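Local coordinates for uncharacterized protein (Thermus thermophilus HB8, PDB 6SCE) that probably defends the bacterium in type III CRISPR immunity as a DNA nuclease switched on by cyclic oligoadenylate bound to its CARF region, at residues Pro292-Leu297 / Tyr306-His311; Gln301-Tyr306 / His401-Asp406; Leu408-Leu411 / Glu415-Val418; Asp427-Arg432 / Gly550-Val555. One frame throughout, in Å; residues are numbered along the deposited sequence. Where two conformers were deposited one is given.

Interactions 1, 2 and 3 belong to one sheet and the helix 303-312 that packs on it, whereas interaction 4 joins helix 425-432 to a second sheet that contains strand 551-558. Interaction 1 is a small buried leucine-alanine contact, and it shares Y306 and its helix with interaction 2. There V303, P304 and L403 touch, but most of the chemistry is the grip on bound adenosine nucleotides. Interaction 3 lies at the sheet's margin: its backbones pair, L408, L410, A416 and V418 lie on or near the face under helix 303-312, and L409 accompanies exposed E415 on the other. Interaction 4 is buried again and wholly aliphatic or aromatic. It touches interactions 1 and 2 through Y306, L428 and L431.

Interaction 1. Residues Pro292-Leu297 / Tyr306-His311; sequences PLLLAL and YAAYLH
L294 reaches from strand 293-297 to A308 and to the backbone of Y309 on the helix; L294 and A308 carry the contact, with a little from Y309. Coming along the helix, Y306 is turned from the strand. Its ring goes to helix 425-432 and its OH is hydrogen-bonded to the backbone N of R424. A307 faces L403 and W420 instead of the strand.

A308 is the point of touch. Its single methyl sits beneath the forked end of L294, 3.9 Å from L294 CD1 and 3.9 Å from L294 CD2, so both branches straddle one carbon. With CG anti to the backbone N (chi1 174°), the leucine holds its fork out to the helix. The same methyl also meets H401 and N378, so it is enclosed by two further strands of the sheet.

Next comes Y309, whose backbone N lies 4.0 Å from L294 CD2. That N is approached by a methyl and makes no polar bond to the strand. The tyrosine ring leads off the other way and meets F335 edge-to-face. L310 N bonds back to Y306 O at 3.0 Å, which keeps the helix regular past the contact. H311 closes the run, its ring meeting that of H376 with the planes at about 90°.

The small side chain of A308 probably lets helix and strand come near. The closest CA pair is L294 CA and Y309 CA, 7.6 Å apart. Strand 293-297, helix 303-312 and the parallel strand 316-321 form a beta-alpha-beta crossover, the repeating unit of the Rossmann-like fold found in CARF domains.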
loop_
_atom_site.group_PDB
_atom_site.type_symbol
_atom_site.label_atom_id
_atom_site.label_comp_id
_atom_site.label_asym_id
_atom_site.label_seq_id
_atom_site.Cartn_x
_atom_site.Cartn_y
_atom_site.Cartn_z
ATOM N N PRO A 292 7.268 17.891 20.989
ATOM C CA PRO A 292 6.061 17.857 20.143
ATOM C C PRO A 292 5.312 16.518 20.193
ATOM O O PRO A 292 5.873 15.482 20.589
ATOM C CB PRO A 292 6.621 18.051 18.726
ATOM C CG PRO A 292 8.017 18.525 18.890
ATOM C CD PRO A 292 8.497 17.979 20.189
ATOM N N LEU A 293 4.054 16.562 19.782
ATOM C CA LEU A 293 3.197 15.402 19.650
ATOM C C LEU A 293 2.971 15.088 18.187
ATOM O O LEU A 293 2.864 16.001 17.363
ATOM C CB LEU A 293 1.812 15.704 20.188
ATOM C CG LEU A 293 1.475 15.461 21.635
ATOM C CD1 LEU A 293 2.440 16.182 22.526
ATOM C CD2 LEU A 293 0.057 15.933 21.876
ATOM N N LEU A 294 2.854 13.805 17.895
ATOM C CA LEU A 294 2.390 13.333 16.581
ATOM C C LEU A 294 1.182 12.450 16.805
ATOM O O LEU A 294 1.235 11.496 17.584
ATOM C CB LEU A 294 3.468 12.551 15.861
ATOM C CG LEU A 294 3.095 11.880 14.530
ATOM C CD1 LEU A 294 2.558 12.915 13.543
ATOM C CD2 LEU A 294 4.289 11.146 13.956
ATOM N N LEU A 295 0.097 12.779 16.123
ATOM C CA LEU A 295 -1.105 11.969 16.094
ATOM C C LEU A 295 -1.241 11.360 14.701
ATOM O O LEU A 295 -1.117 12.062 13.710
ATOM C CB LEU A 295 -2.330 12.814 16.372
ATOM C CG LEU A 295 -2.246 13.871 17.461
ATOM C CD1 LEU A 295 -3.589 14.574 17.567
ATOM C CD2 LEU A 295 -1.827 13.258 18.757
ATOM N N ALA A 296 -1.482 10.058 14.643
ATOM C CA ALA A 296 -1.595 9.368 13.372
ATOM C C ALA A 296 -2.425 8.106 13.483
ATOM O O ALA A 296 -2.515 7.495 14.572
ATOM C CB ALA A 296 -0.206 9.009 12.842
ATOM N N LEU A 297 -3.034 7.720 12.353
ATOM C CA LEU A 297 -3.638 6.409 12.198
ATOM C C LEU A 297 -2.528 5.465 11.723
ATOM O O LEU A 297 -1.459 5.937 11.311
ATOM C CB LEU A 297 -4.824 6.520 11.226
ATOM C CG LEU A 297 -5.655 7.633 11.893
ATOM C CD1 LEU A 297 -6.004 8.837 11.050
ATOM C CD2 LEU A 297 -6.809 7.099 12.720
ATOM N N TYR A 306 6.368 7.469 8.508
ATOM C CA TYR A 306 7.796 7.724 8.635
ATOM C C TYR A 306 8.125 9.200 8.296
ATOM O O TYR A 306 8.906 9.832 8.983
ATOM C CB TYR A 306 8.563 6.794 7.741
ATOM C CG TYR A 306 10.051 6.838 7.963
ATOM C CD1 TYR A 306 10.578 6.629 9.221
ATOM C CD2 TYR A 306 10.921 7.055 6.924
ATOM C CE1 TYR A 306 11.937 6.651 9.454
ATOM C CE2 TYR A 306 12.296 7.073 7.139
ATOM C CZ TYR A 306 12.793 6.873 8.405
ATOM O OH TYR A 306 14.147 6.890 8.650
ATOM N N ALA A 307 7.521 9.721 7.229
ATOM C CA ALA A 307 7.693 11.122 6.886
ATOM C C ALA A 307 7.249 11.999 8.019
ATOM O O ALA A 307 7.918 12.976 8.355
ATOM C CB ALA A 307 6.929 11.468 5.615
ATOM N N ALA A 308 6.117 11.660 8.621
ATOM C CA ALA A 308 5.597 12.435 9.744
ATOM C C ALA A 308 6.563 12.441 10.930
ATOM O O ALA A 308 6.716 13.460 11.614
ATOM C CB ALA A 308 4.240 11.915 10.164
ATOM N N TYR A 309 7.166 11.292 11.193
ATOM C CA TYR A 309 8.204 11.184 12.220
ATOM C C TYR A 309 9.408 12.104 11.886
ATOM O O TYR A 309 9.882 12.830 12.748
ATOM C CB TYR A 309 8.649 9.732 12.345
ATOM C CG TYR A 309 9.952 9.589 13.072
ATOM C CD1 TYR A 309 10.016 9.813 14.432
ATOM C CD2 TYR A 309 11.126 9.304 12.388
ATOM C CE1 TYR A 309 11.221 9.726 15.105
ATOM C CE2 TYR A 309 12.335 9.198 13.052
ATOM C CZ TYR A 309 12.367 9.421 14.415
ATOM O OH TYR A 309 13.545 9.338 15.103
ATOM N N LEU A 310 9.880 12.079 10.646
ATOM C CA LEU A 310 11.032 12.899 10.263
ATOM C C LEU A 310 10.704 14.387 10.397
ATOM O O LEU A 310 11.516 15.170 10.894
ATOM C CB LEU A 310 11.495 12.591 8.852
ATOM C CG LEU A 310 12.030 11.186 8.612
ATOM C CD1 LEU A 310 12.393 11.035 7.152
ATOM C CD2 LEU A 310 13.205 10.893 9.521
ATOM N N HIS A 311 9.495 14.761 9.993
ATOM C CA HIS A 311 9.062 16.166 10.066
ATOM C C HIS A 311 8.832 16.644 11.502
ATOM O O HIS A 311 9.341 17.708 11.906
ATOM C CB HIS A 311 7.809 16.335 9.218
ATOM C CG HIS A 311 7.135 17.660 9.363
ATOM N ND1 HIS A 311 7.669 18.827 8.856
ATOM C CD2 HIS A 311 5.966 18.001 9.951
ATOM C CE1 HIS A 311 6.840 19.826 9.112
ATOM N NE2 HIS A 311 5.804 19.354 9.779
#

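Interaction 2. Residues Gln301-Tyr306 / His401-Asp406; sequences QAVPLY and HYLDGD. With nucleotides of chain B.
V303 and P304, in the first turn of helix 303-312, meet L403 through a single methyl: L403 CD2 is 3.9 Å from V303 CG1 and 3.9 Å from P304 CA. L403 points at the helix, and a chi1 of 178° swings its CG away from the backbone N and carries CD2 into the angle between the two helix residues. The adenine of A4 of chain B lies against all three, and their carbons approach it from one side of its plane. P304 lays CG and CD over the six-membered ring, with P304 CG 3.7 Å from N3 of A4. V303 CG1 and L403 CD2 stand nearer its amino end.

Were P304 an alanine, the six-membered ring of A4 would probably lose this cover, and a gap would open beside L403 CD2.

G405 reads the base with its backbone: G405 N gives a hydrogen bond to N7 of A4 (3.0 Å, 154°), and N6 of A4 gives one to G405 O (3.1 Å), matching the Hoogsteen edge twice. Q301 N donates to OP2 of A4 at 3.0 Å, almost straight at 166°. Y402 turns from the helix, and Y402 OH donates to OP1 of A1 of chain B at 2.6 Å, with that oxygen in the plane of the tyrosine ring. This phosphate links A4 to A1 in the cyclic activator.

D404 pairs with R407, and D406 with R549 and R635. Helix 425-432 packs on V303 through L428, strand 407-410 lies against L403 through L408, and strand 399-404 runs beside strand 375-378 in the sheet.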
loop_
_atom_site.group_PDB
_atom_site.type_symbol
_atom_site.label_atom_id
_atom_site.label_comp_id
_atom_site.label_asym_id
_atom_site.label_seq_id
_atom_site.Cartn_x
_atom_site.Cartn_y
_atom_site.Cartn_z
ATOM N N GLN A 301 0.276 1.750 4.356
ATOM C CA GLN A 301 1.511 2.444 3.931
ATOM C C GLN A 301 2.300 2.963 5.101
ATOM O O GLN A 301 1.818 3.777 5.867
ATOM C CB GLN A 301 1.193 3.572 2.974
ATOM C CG GLN A 301 0.470 3.135 1.744
ATOM C CD GLN A 301 1.184 2.034 0.994
ATOM O OE1 GLN A 301 2.395 2.123 0.740
ATOM N NE2 GLN A 301 0.439 1.012 0.577
ATOM N N ALA A 302 3.540 2.507 5.232
ATOM C CA ALA A 302 4.403 2.995 6.304
ATOM C C ALA A 302 5.065 4.337 5.991
ATOM O O ALA A 302 5.370 5.074 6.891
ATOM C CB ALA A 302 5.486 1.971 6.597
ATOM N N VAL A 303 5.283 4.653 4.714
ATOM C CA VAL A 303 6.072 5.852 4.376
ATOM C C VAL A 303 5.494 7.170 4.943
ATOM O O VAL A 303 6.240 7.968 5.470
ATOM C CB VAL A 303 6.344 5.945 2.859
ATOM C CG1 VAL A 303 6.893 7.302 2.467
ATOM C CG2 VAL A 303 7.325 4.849 2.434
ATOM N N PRO A 304 4.162 7.395 4.856
ATOM C CA PRO A 304 3.634 8.637 5.399
ATOM C C PRO A 304 3.872 8.804 6.882
ATOM O O PRO A 304 4.148 9.908 7.368
ATOM C CB PRO A 304 2.135 8.550 5.082
ATOM C CG PRO A 304 2.068 7.693 3.846
ATOM C CD PRO A 304 3.163 6.671 4.054
ATOM N N LEU A 305 3.760 7.713 7.623
ATOM C CA LEU A 305 4.039 7.750 9.039
ATOM C C LEU A 305 5.501 8.053 9.310
ATOM O O LEU A 305 5.842 8.800 10.225
ATOM C CB LEU A 305 3.684 6.410 9.669
ATOM C CG LEU A 305 3.739 6.333 11.203
ATOM C CD1 LEU A 305 3.061 7.461 11.938
ATOM C CD2 LEU A 305 3.100 5.009 11.598
ATOM N N TYR A 306 6.368 7.469 8.508
ATOM C CA TYR A 306 7.796 7.724 8.635
ATOM C C TYR A 306 8.125 9.200 8.296
ATOM O O TYR A 306 8.906 9.832 8.983
ATOM C CB TYR A 306 8.563 6.794 7.741
ATOM C CG TYR A 306 10.051 6.838 7.963
ATOM C CD1 TYR A 306 10.578 6.629 9.221
ATOM C CD2 TYR A 306 10.921 7.055 6.924
ATOM C CE1 TYR A 306 11.937 6.651 9.454
ATOM C CE2 TYR A 306 12.296 7.073 7.139
ATOM C CZ TYR A 306 12.793 6.873 8.405
ATOM O OH TYR A 306 14.147 6.890 8.650
ATOM N N HIS A 401 -1.050 17.762 8.320
ATOM C CA HIS A 401 -0.350 17.613 7.051
ATOM C C HIS A 401 -0.744 16.339 6.362
ATOM O O HIS A 401 -1.332 15.439 6.967
ATOM C CB HIS A 401 1.164 17.657 7.249
ATOM C CG HIS A 401 1.712 16.476 7.981
ATOM N ND1 HIS A 401 2.129 16.545 9.294
ATOM C CD2 HIS A 401 1.919 15.196 7.587
ATOM C CE1 HIS A 401 2.547 15.348 9.684
ATOM N NE2 HIS A 401 2.435 14.516 8.670
ATOM N N TYR A 402 -0.397 16.277 5.101
ATOM C CA TYR A 402 -0.637 15.122 4.264
ATOM C C TYR A 402 0.540 14.983 3.323
ATOM O O TYR A 402 0.793 15.869 2.477
ATOM C CB TYR A 402 -1.938 15.316 3.485
ATOM C CG TYR A 402 -2.304 14.156 2.600
ATOM C CD1 TYR A 402 -1.821 14.062 1.314
ATOM C CD2 TYR A 402 -3.181 13.155 3.051
ATOM C CE1 TYR A 402 -2.156 13.004 0.491
ATOM C CE2 TYR A 402 -3.503 12.076 2.237
ATOM C CZ TYR A 402 -2.996 12.001 0.962
ATOM O OH TYR A 402 -3.284 10.938 0.123
ATOM N N LEU A 403 1.248 13.860 3.406
ATOM C CA LEU A 403 2.314 13.571 2.449
ATOM C C LEU A 403 1.761 13.302 1.083
ATOM O O LEU A 403 0.911 12.438 0.906
ATOM C CB LEU A 403 3.175 12.385 2.885
ATOM C CG LEU A 403 4.304 11.978 1.914
ATOM C CD1 LEU A 403 5.452 12.970 1.973
ATOM C CD2 LEU A 403 4.843 10.604 2.286
ATOM N N ASP A 404 2.239 14.066 0.104
ATOM C CA ASP A 404 1.878 13.852 -1.265
ATOM C C ASP A 404 3.157 13.487 -2.014
ATOM O O ASP A 404 3.845 14.368 -2.556
ATOM C CB ASP A 404 1.227 15.114 -1.833
ATOM C CG ASP A 404 0.887 14.976 -3.311
ATOM O OD1 ASP A 404 0.621 13.852 -3.765
ATOM O OD2 ASP A 404 0.940 15.998 -4.041
ATOM N N GLY A 405 3.473 12.191 -2.039
ATOM C CA GLY A 405 4.701 11.686 -2.661
ATOM C C GLY A 405 5.894 12.021 -1.794
ATOM O O GLY A 405 6.209 11.297 -0.845
ATOM N N ASP A 406 6.543 13.138 -2.120
ATOM C CA ASP A 406 7.791 13.563 -1.463
ATOM C C ASP A 406 7.766 14.848 -0.628
ATOM O O ASP A 406 8.783 15.231 -0.059
ATOM C CB ASP A 406 8.884 13.716 -2.518
ATOM C CG ASP A 406 8.600 14.835 -3.490
ATOM O OD1 ASP A 406 7.456 14.947 -3.948
ATOM O OD2 ASP A 406 9.522 15.623 -3.788
ATOM P P A B 4 -3.200 3.827 3.134
ATOM O OP1 A B 4 -3.112 3.116 1.827
ATOM O OP2 A B 4 -2.185 3.526 4.205
ATOM O "O5'" A B 4 -3.231 5.398 2.841
ATOM C "C5'" A B 4 -1.994 6.039 2.494
ATOM C "C4'" A B 4 -2.311 7.250 1.651
ATOM O "O4'" A B 4 -1.133 8.101 1.558
ATOM C "C3'" A B 4 -2.701 6.899 0.221
ATOM O "O3'" A B 4 -3.656 7.776 -0.369
ATOM C "C2'" A B 4 -1.360 7.070 -0.499
ATOM O "O2'" A B 4 -1.505 7.219 -1.893
ATOM C "C1'" A B 4 -0.858 8.323 0.195
ATOM N N9 A B 4 0.558 8.603 0.010
ATOM C C8 A B 4 1.062 9.811 -0.402
ATOM N N7 A B 4 2.362 9.797 -0.547
ATOM C C5 A B 4 2.740 8.491 -0.251
ATOM C C6 A B 4 3.990 7.838 -0.233
ATOM N N6 A B 4 5.149 8.416 -0.566
ATOM N N1 A B 4 3.998 6.519 0.091
ATOM C C2 A B 4 2.834 5.927 0.393
ATOM N N3 A B 4 1.603 6.445 0.433
ATOM C C4 A B 4 1.622 7.744 0.101
ATOM P P A B 1 -5.122 8.015 0.228
ATOM O OP1 A B 1 -5.211 9.383 0.832
ATOM O OP2 A B 1 -5.541 6.850 1.101
ATOM O "O5'" A B 1 -5.987 8.056 -1.112
ATOM C "C5'" A B 1 -6.543 6.873 -1.678
ATOM C "C4'" A B 1 -6.665 7.078 -3.169
ATOM O "O4'" A B 1 -5.344 7.030 -3.770
ATOM C "C3'" A B 1 -7.514 6.009 -3.864
ATOM O "O3'" A B 1 -8.820 6.554 -4.084
ATOM C "C2'" A B 1 -6.722 5.729 -5.151
ATOM O "O2'" A B 1 -7.101 6.605 -6.190
ATOM C "C1'" A B 1 -5.285 5.988 -4.717
ATOM N N9 A B 1 -4.617 4.843 -4.094
ATOM C C8 A B 1 -3.885 4.866 -2.940
ATOM N N7 A B 1 -3.397 3.690 -2.640
ATOM C C5 A B 1 -3.813 2.857 -3.664
ATOM C C6 A B 1 -3.614 1.485 -3.912
ATOM N N6 A B 1 -2.924 0.690 -3.099
ATOM N N1 A B 1 -4.167 0.964 -5.035
ATOM C C2 A B 1 -4.872 1.781 -5.832
ATOM N N3 A B 1 -5.135 3.080 -5.689
ATOM C C4 A B 1 -4.571 3.562 -4.569
#

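Interaction 3. Residues Leu408-Leu411 / Glu415-Val418; sequences LLLL and EAEV
L408 and A416 form the tight part of this contact, a hydrogen-bonded antiparallel pair. A416 N bonds to L408 O at 2.8 Å, and L408 N returns a bond to A416 O at 3.1 Å. The L408 side chain then crosses V418 at about a right angle, with L408 CG 3.7 Å from V418 CG2. Helix 303-312 covers this side, since H311 touches both L408 and A416 and L310 touches V418.

On the same side L410, partly open to solvent, folds back over the partner strand. Its chi1 of -50° sets CG beside its own backbone N and leaves L410 CD2 4.1 Å from A416 CB. Replacing L410 by a serine is likely to strip the apolar cover from the A416 methyl and leave a gap above the E415 backbone.

Together the two segments are a beta hairpin at the margin of the sheet, with strand 415-417 outermost within the chain. L409 and E415 are its non-hydrogen-bonded pair.

These two side chains extend alongside one another on the other face, L409 CD2 resting 4.0 Å from E415 CG. L409 is buried under Y91 and L637; the looseness is at exposed E415, whose OE2 makes a salt bridge to R407 NH1.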
loop_
_atom_site.group_PDB
_atom_site.type_symbol
_atom_site.label_atom_id
_atom_site.label_comp_id
_atom_site.label_asym_id
_atom_site.label_seq_id
_atom_site.Cartn_x
_atom_site.Cartn_y
_atom_site.Cartn_z
ATOM N N LEU A 408 5.227 17.346 2.198
ATOM C CA LEU A 408 4.029 17.425 2.963
ATOM C C LEU A 408 3.221 18.622 2.536
ATOM O O LEU A 408 3.717 19.755 2.480
ATOM C CB LEU A 408 4.303 17.561 4.445
ATOM C CG LEU A 408 5.186 16.554 5.097
ATOM C CD1 LEU A 408 5.326 16.960 6.542
ATOM C CD2 LEU A 408 4.614 15.157 4.993
ATOM N N LEU A 409 1.956 18.381 2.270
ATOM C CA LEU A 409 0.994 19.444 2.129
ATOM C C LEU A 409 0.478 19.852 3.488
ATOM O O LEU A 409 0.097 19.014 4.309
ATOM C CB LEU A 409 -0.165 18.987 1.279
ATOM C CG LEU A 409 0.238 18.304 -0.010
ATOM C CD1 LEU A 409 -1.026 17.885 -0.728
ATOM C CD2 LEU A 409 1.110 19.236 -0.856
ATOM N N LEU A 410 0.489 21.151 3.762
ATOM C CA LEU A 410 -0.035 21.675 5.006
ATOM C C LEU A 410 -1.493 21.997 4.759
ATOM O O LEU A 410 -1.831 22.651 3.766
ATOM C CB LEU A 410 0.716 22.963 5.422
ATOM C CG LEU A 410 2.234 22.835 5.405
ATOM C CD1 LEU A 410 2.843 24.173 5.839
ATOM C CD2 LEU A 410 2.683 21.712 6.332
ATOM N N LEU A 411 -2.372 21.529 5.637
ATOM C CA LEU A 411 -3.797 21.667 5.386
ATOM C C LEU A 411 -4.288 23.136 5.288
ATOM O O LEU A 411 -5.176 23.407 4.507
ATOM C CB LEU A 411 -4.607 20.884 6.415
ATOM C CG LEU A 411 -4.935 19.451 5.917
ATOM C CD1 LEU A 411 -5.919 19.471 4.762
ATOM C CD2 LEU A 411 -3.670 18.685 5.524
ATOM N N GLU A 415 3.567 24.064 1.864
ATOM C CA GLU A 415 4.176 22.722 1.857
ATOM C C GLU A 415 5.371 22.706 2.774
ATOM O O GLU A 415 6.042 23.745 2.939
ATOM C CB GLU A 415 4.632 22.359 0.449
ATOM C CG GLU A 415 3.518 22.425 -0.572
ATOM C CD GLU A 415 3.967 22.038 -1.978
ATOM O OE1 GLU A 415 5.141 21.673 -2.199
ATOM O OE2 GLU A 415 3.118 22.087 -2.865
ATOM N N ALA A 416 5.655 21.561 3.397
ATOM C CA ALA A 416 6.892 21.398 4.152
ATOM C C ALA A 416 7.822 20.435 3.453
ATOM O O ALA A 416 7.430 19.321 3.069
ATOM C CB ALA A 416 6.621 20.934 5.577
ATOM N N GLU A 417 9.046 20.887 3.229
ATOM C CA GLU A 417 10.102 20.006 2.747
ATOM C C GLU A 417 10.491 19.119 3.915
ATOM O O GLU A 417 10.735 19.609 5.017
ATOM C CB GLU A 417 11.312 20.840 2.315
ATOM C CG GLU A 417 11.123 21.543 0.994
ATOM C CD GLU A 417 10.931 20.572 -0.156
ATOM O OE1 GLU A 417 11.456 19.429 -0.129
ATOM O OE2 GLU A 417 10.227 20.951 -1.083
ATOM N N VAL A 418 10.528 17.819 3.672
ATOM C CA VAL A 418 10.845 16.833 4.696
ATOM C C VAL A 418 12.354 16.680 4.768
ATOM O O VAL A 418 13.005 16.702 3.728
ATOM C CB VAL A 418 10.212 15.500 4.313
ATOM C CG1 VAL A 418 10.511 14.409 5.341
ATOM C CG2 VAL A 418 8.706 15.687 4.227
#

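Interaction 4. Residues Asp427-Arg432 / Gly550-Val555; sequences DLLALR and GALWFV
L552 fits between L428 and L429, two successive residues of the helix. L428 lies along its root and fork, L429 at its CD2 end. L428 CD2 comes to 4.0 Å from L552 CB as the two side chains pass antiparallel. L429 crosses L552 at about a right angle, and here the methyls meet: L429 CD2 is 3.9 Å from L552 CD2. Chi1 of L552, -166°, turns its fork from the backbone N and up to the helix.

L429 CD2 has a second neighbour in F554. L429 CD2 faces the rim of the phenyl ring, roughly level with it, 4.1 Å from F554 CZ. One methyl thus fills the dip between a leucine fork and a phenyl rim. The axes of segments 427-432 and 551-555 are nearly perpendicular (97°) and 10.8 Å apart at closest, a space these side chains span.

Helix 561-579 packs on F554, and V303 and Y306 back L428. G550 O accepts a hydrogen bond from the amino group of an adenine of the bound activator.

All the contacts named between the two segments are carbon to carbon, so shape and burial rather than directed bonds seat the helix against the sheet of strand 551-558, probably the nuclease part.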
loop_
_atom_site.group_PDB
_atom_site.type_symbol
_atom_site.label_atom_id
_atom_site.label_comp_id
_atom_site.label_asym_id
_atom_site.label_seq_id
_atom_site.Cartn_x
_atom_site.Cartn_y
_atom_site.Cartn_z
ATOM N N ASP A 427 15.185 1.909 9.075
ATOM C CA ASP A 427 14.177 2.453 9.993
ATOM C C ASP A 427 12.804 2.348 9.373
ATOM O O ASP A 427 11.868 1.895 10.019
ATOM C CB ASP A 427 14.488 3.899 10.402
ATOM C CG ASP A 427 15.689 3.995 11.331
ATOM O OD1 ASP A 427 16.180 2.954 11.771
ATOM O OD2 ASP A 427 16.166 5.104 11.613
ATOM N N LEU A 428 12.674 2.744 8.113
ATOM C CA LEU A 428 11.417 2.561 7.432
ATOM C C LEU A 428 10.978 1.094 7.483
ATOM O O LEU A 428 9.808 0.785 7.796
ATOM C CB LEU A 428 11.499 3.039 5.990
ATOM C CG LEU A 428 10.254 2.811 5.142
ATOM C CD1 LEU A 428 9.049 3.521 5.751
ATOM C CD2 LEU A 428 10.548 3.329 3.748
ATOM N N LEU A 429 11.906 0.186 7.181
ATOM C CA LEU A 429 11.585 -1.231 7.167
ATOM C C LEU A 429 11.143 -1.767 8.549
ATOM O O LEU A 429 10.233 -2.602 8.615
ATOM C CB LEU A 429 12.776 -2.048 6.625
ATOM C CG LEU A 429 12.948 -2.062 5.111
ATOM C CD1 LEU A 429 14.357 -2.524 4.762
ATOM C CD2 LEU A 429 11.925 -2.948 4.422
ATOM N N ALA A 430 11.780 -1.286 9.615
ATOM C CA ALA A 430 11.372 -1.613 10.972
ATOM C C ALA A 430 9.920 -1.172 11.197
ATOM O O ALA A 430 9.065 -1.937 11.667
ATOM C CB ALA A 430 12.302 -0.942 11.962
ATOM N N LEU A 431 9.617 0.056 10.786
ATOM C CA LEU A 431 8.271 0.586 10.974
ATOM C C LEU A 431 7.261 -0.277 10.261
ATOM O O LEU A 431 6.146 -0.486 10.732
ATOM C CB LEU A 431 8.204 2.043 10.492
ATOM C CG LEU A 431 6.858 2.742 10.568
ATOM C CD1 LEU A 431 6.482 2.943 12.023
ATOM C CD2 LEU A 431 6.995 4.081 9.848
ATOM N N ARG A 432 7.666 -0.787 9.115
ATOM C CA ARG A 432 6.856 -1.659 8.318
ATOM C C ARG A 432 6.701 -3.061 8.864
ATOM O O ARG A 432 5.800 -3.747 8.457
ATOM C CB ARG A 432 7.468 -1.786 6.940
ATOM C CG ARG A 432 6.765 -2.713 5.966
ATOM C CD ARG A 432 5.329 -2.280 5.710
ATOM N NE ARG A 432 4.700 -3.204 4.789
ATOM C CZ ARG A 432 4.296 -4.433 5.120
ATOM N NH1 ARG A 432 4.389 -4.881 6.379
ATOM N NH2 ARG A 432 3.770 -5.198 4.199
ATOM N N GLY A 550 10.949 9.504 0.076
ATOM C CA GLY A 550 9.592 8.905 0.227
ATOM C C GLY A 550 9.278 7.712 -0.672
ATOM O O GLY A 550 8.074 7.289 -0.833
ATOM N N ALA A 551 10.340 7.174 -1.281
ATOM C CA ALA A 551 10.240 5.907 -2.002
ATOM C C ALA A 551 11.386 4.994 -1.585
ATOM O O ALA A 551 12.558 5.384 -1.592
ATOM C CB ALA A 551 10.233 6.123 -3.498
ATOM N N LEU A 552 11.024 3.790 -1.159
ATOM C CA LEU A 552 11.994 2.732 -0.895
ATOM C C LEU A 552 12.238 1.954 -2.183
ATOM O O LEU A 552 11.312 1.724 -2.972
ATOM C CB LEU A 552 11.465 1.770 0.169
ATOM C CG LEU A 552 12.505 0.831 0.778
ATOM C CD1 LEU A 552 13.610 1.573 1.475
ATOM C CD2 LEU A 552 11.787 -0.059 1.782
ATOM N N TRP A 553 13.488 1.546 -2.389
ATOM C CA TRP A 553 13.880 0.765 -3.567
ATOM C C TRP A 553 14.610 -0.481 -3.102
ATOM O O TRP A 553 15.481 -0.396 -2.240
ATOM C CB TRP A 553 14.864 1.541 -4.453
ATOM C CG TRP A 553 14.320 2.744 -5.162
ATOM C CD1 TRP A 553 13.980 3.940 -4.607
ATOM C CD2 TRP A 553 14.138 2.889 -6.569
ATOM N NE1 TRP A 553 13.537 4.809 -5.583
ATOM C CE2 TRP A 553 13.643 4.194 -6.796
ATOM C CE3 TRP A 553 14.337 2.039 -7.665
ATOM C CZ2 TRP A 553 13.341 4.667 -8.071
ATOM C CZ3 TRP A 553 14.015 2.495 -8.916
ATOM C CH2 TRP A 553 13.514 3.804 -9.115
ATOM N N PHE A 554 14.236 -1.622 -3.676
ATOM C CA PHE A 554 14.978 -2.858 -3.526
ATOM C C PHE A 554 15.757 -3.094 -4.810
ATOM O O PHE A 554 15.262 -2.818 -5.905
ATOM C CB PHE A 554 14.031 -4.029 -3.287
ATOM C CG PHE A 554 13.270 -3.937 -2.001
ATOM C CD1 PHE A 554 13.911 -3.584 -0.821
ATOM C CD2 PHE A 554 11.913 -4.215 -1.964
ATOM C CE1 PHE A 554 13.207 -3.496 0.366
ATOM C CE2 PHE A 554 11.207 -4.135 -0.778
ATOM C CZ PHE A 554 11.848 -3.792 0.383
ATOM N N VAL A 555 16.965 -3.626 -4.662
ATOM C CA VAL A 555 17.863 -3.831 -5.792
ATOM C C VAL A 555 18.048 -5.330 -6.026
ATOM O O VAL A 555 18.234 -6.102 -5.060
ATOM C CB VAL A 555 19.244 -3.197 -5.537
ATOM C CG1 VAL A 555 20.152 -3.354 -6.758
ATOM C CG2 VAL A 555 19.107 -1.728 -5.171
#